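Side-chain contact in hypothetical conserved protein, GK0453 (Geobacillus kaustophilus, PDB 2YXY), which is of unknown function and belongs to the DUF1811 family, which is grouped with SH3-like proteins: residues 76-81 and 100-105. Numbering follows the deposited sequence.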
# COMPACT_ATOMS: atom_id res chain seq x y z
N GLU A 76 -6.94 -13.12 4.11
CA GLU A 76 -6.77 -13.03 2.66
C GLU A 76 -5.28 -13.06 2.32
O GLU A 76 -4.45 -12.53 3.07
CB GLU A 76 -7.45 -11.78 2.14
CG GLU A 76 -8.86 -11.69 2.65
CD GLU A 76 -9.69 -10.71 1.88
OE1 GLU A 76 -9.72 -10.85 0.64
OE2 GLU A 76 -10.30 -9.82 2.51
N TYR A 77 -4.94 -13.69 1.20
CA TYR A 77 -3.54 -13.82 0.80
C TYR A 77 -3.28 -13.42 -0.62
O TYR A 77 -4.17 -13.50 -1.48
CB TYR A 77 -3.04 -15.27 1.04
CG TYR A 77 -2.88 -15.61 2.51
CD1 TYR A 77 -4.00 -15.90 3.31
CD2 TYR A 77 -1.63 -15.56 3.13
CE1 TYR A 77 -3.88 -16.12 4.67
CE2 TYR A 77 -1.50 -15.78 4.49
CZ TYR A 77 -2.62 -16.05 5.26
OH TYR A 77 -2.47 -16.24 6.63
N PHE A 78 -2.04 -13.02 -0.88
CA PHE A 78 -1.64 -12.58 -2.21
C PHE A 78 -0.43 -13.39 -2.66
O PHE A 78 0.54 -13.55 -1.93
CB PHE A 78 -1.29 -11.08 -2.14
CG PHE A 78 -1.08 -10.43 -3.48
CD1 PHE A 78 0.21 -10.11 -3.91
CD2 PHE A 78 -2.16 -10.10 -4.29
CE1 PHE A 78 0.41 -9.44 -5.10
CE2 PHE A 78 -1.97 -9.43 -5.51
CZ PHE A 78 -0.68 -9.10 -5.91
N LYS A 79 -0.49 -13.88 -3.89
CA LYS A 79 0.59 -14.67 -4.43
C LYS A 79 1.39 -13.78 -5.36
O LYS A 79 0.88 -13.32 -6.37
CB LYS A 79 0.03 -15.85 -5.20
CG LYS A 79 0.91 -17.07 -5.16
CD LYS A 79 2.24 -16.83 -5.80
CE LYS A 79 2.99 -18.15 -5.89
NZ LYS A 79 2.13 -19.21 -6.49
N VAL A 80 2.65 -13.54 -5.02
CA VAL A 80 3.48 -12.66 -5.83
C VAL A 80 4.06 -13.30 -7.09
O VAL A 80 4.75 -14.32 -7.02
CB VAL A 80 4.64 -12.10 -5.01
CG1 VAL A 80 5.50 -11.20 -5.90
CG2 VAL A 80 4.11 -11.36 -3.78
N ARG A 81 3.79 -12.70 -8.23
CA ARG A 81 4.32 -13.18 -9.49
C ARG A 81 5.65 -12.47 -9.64
O ARG A 81 6.68 -13.11 -9.84
CB ARG A 81 3.37 -12.82 -10.64
CG ARG A 81 3.94 -13.11 -12.03
CD ARG A 81 3.04 -12.54 -13.13
NE ARG A 81 3.78 -12.35 -14.37
CZ ARG A 81 3.34 -11.66 -15.42
NH1 ARG A 81 2.15 -11.08 -15.40
NH2 ARG A 81 4.11 -11.53 -16.49
N GLU A 100 -2.86 -8.26 -10.61
CA GLU A 100 -3.09 -6.98 -9.97
C GLU A 100 -1.79 -6.46 -9.34
O GLU A 100 -0.99 -7.25 -8.84
CB GLU A 100 -4.17 -7.18 -8.92
CG GLU A 100 -4.34 -6.11 -7.88
CD GLU A 100 -5.24 -6.56 -6.76
OE1 GLU A 100 -5.54 -5.75 -5.85
OE2 GLU A 100 -5.66 -7.74 -6.77
N ALA A 101 -1.59 -5.14 -9.38
CA ALA A 101 -0.40 -4.52 -8.80
C ALA A 101 -0.74 -3.99 -7.40
O ALA A 101 -1.64 -3.17 -7.24
CB ALA A 101 0.10 -3.37 -9.68
N LEU A 102 -0.01 -4.46 -6.40
CA LEU A 102 -0.27 -4.06 -5.03
C LEU A 102 0.97 -3.45 -4.42
O LEU A 102 2.07 -3.97 -4.60
CB LEU A 102 -0.69 -5.30 -4.23
CG LEU A 102 -1.86 -5.23 -3.25
CD1 LEU A 102 -3.11 -4.70 -3.96
CD2 LEU A 102 -2.12 -6.63 -2.69
N PRO A 103 0.82 -2.32 -3.69
CA PRO A 103 1.99 -1.68 -3.06
C PRO A 103 2.52 -2.68 -2.03
O PRO A 103 1.71 -3.36 -1.36
CB PRO A 103 1.41 -0.43 -2.37
CG PRO A 103 0.09 -0.17 -3.07
CD PRO A 103 -0.43 -1.59 -3.37
N ILE A 104 3.84 -2.77 -1.89
CA ILE A 104 4.42 -3.74 -0.95
C ILE A 104 4.00 -3.48 0.50
O ILE A 104 4.07 -4.37 1.35
CB ILE A 104 5.98 -3.79 -1.07
CG1 ILE A 104 6.62 -2.40 -0.85
CG2 ILE A 104 6.36 -4.30 -2.46
CD1 ILE A 104 8.18 -2.45 -0.90
N SER A 105 3.54 -2.26 0.77
CA SER A 105 3.09 -1.93 2.12
C SER A 105 1.80 -2.69 2.49
O SER A 105 1.39 -2.71 3.66
CB SER A 105 2.83 -0.42 2.22
OG SER A 105 1.96 -0.00 1.17
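E100 meets the ring of F78 through its backbone before its side chain comes into play: the carbonyl O of E100 lies in the plane of the ring, at its rim, 3.5 Å from F78 CZ. The carboxylate adds a looser touch, with E100 OE2 4.2 Å from F78 CE2, while that same oxygen forms a long, weak ion pair with R92 of the intervening strand. A101 turns its methyl away from F78, as strand alternation demands, and L102 comes back to the inner side. Its CD2 methyl sits over one face of the phenyl ring in a CH-pi contact, 3.9 Å from the ring centroid and 15° off the normal, leaning toward F78 CD2. The ring reaches this place because CG of F78 stands anti to the backbone N (chi1 -170°), which carries the phenyl out from strand 76-84 toward 100-103. With A88 and R92 also touching F78, a smaller residue such as an alanine here would probably leave L102 CD2 without its aromatic partner and open a gap beneath the outer strand. Beyond L102, the side chains of P103 and I104 pack on M51 and A54 of helix 39-54. Packing of this kind, between strands that are not sheet neighbours, illustrates how a strongly curved antiparallel sheet closes over its own hydrophobic core, consistent with the SH3-like barrel to which the family is assigned.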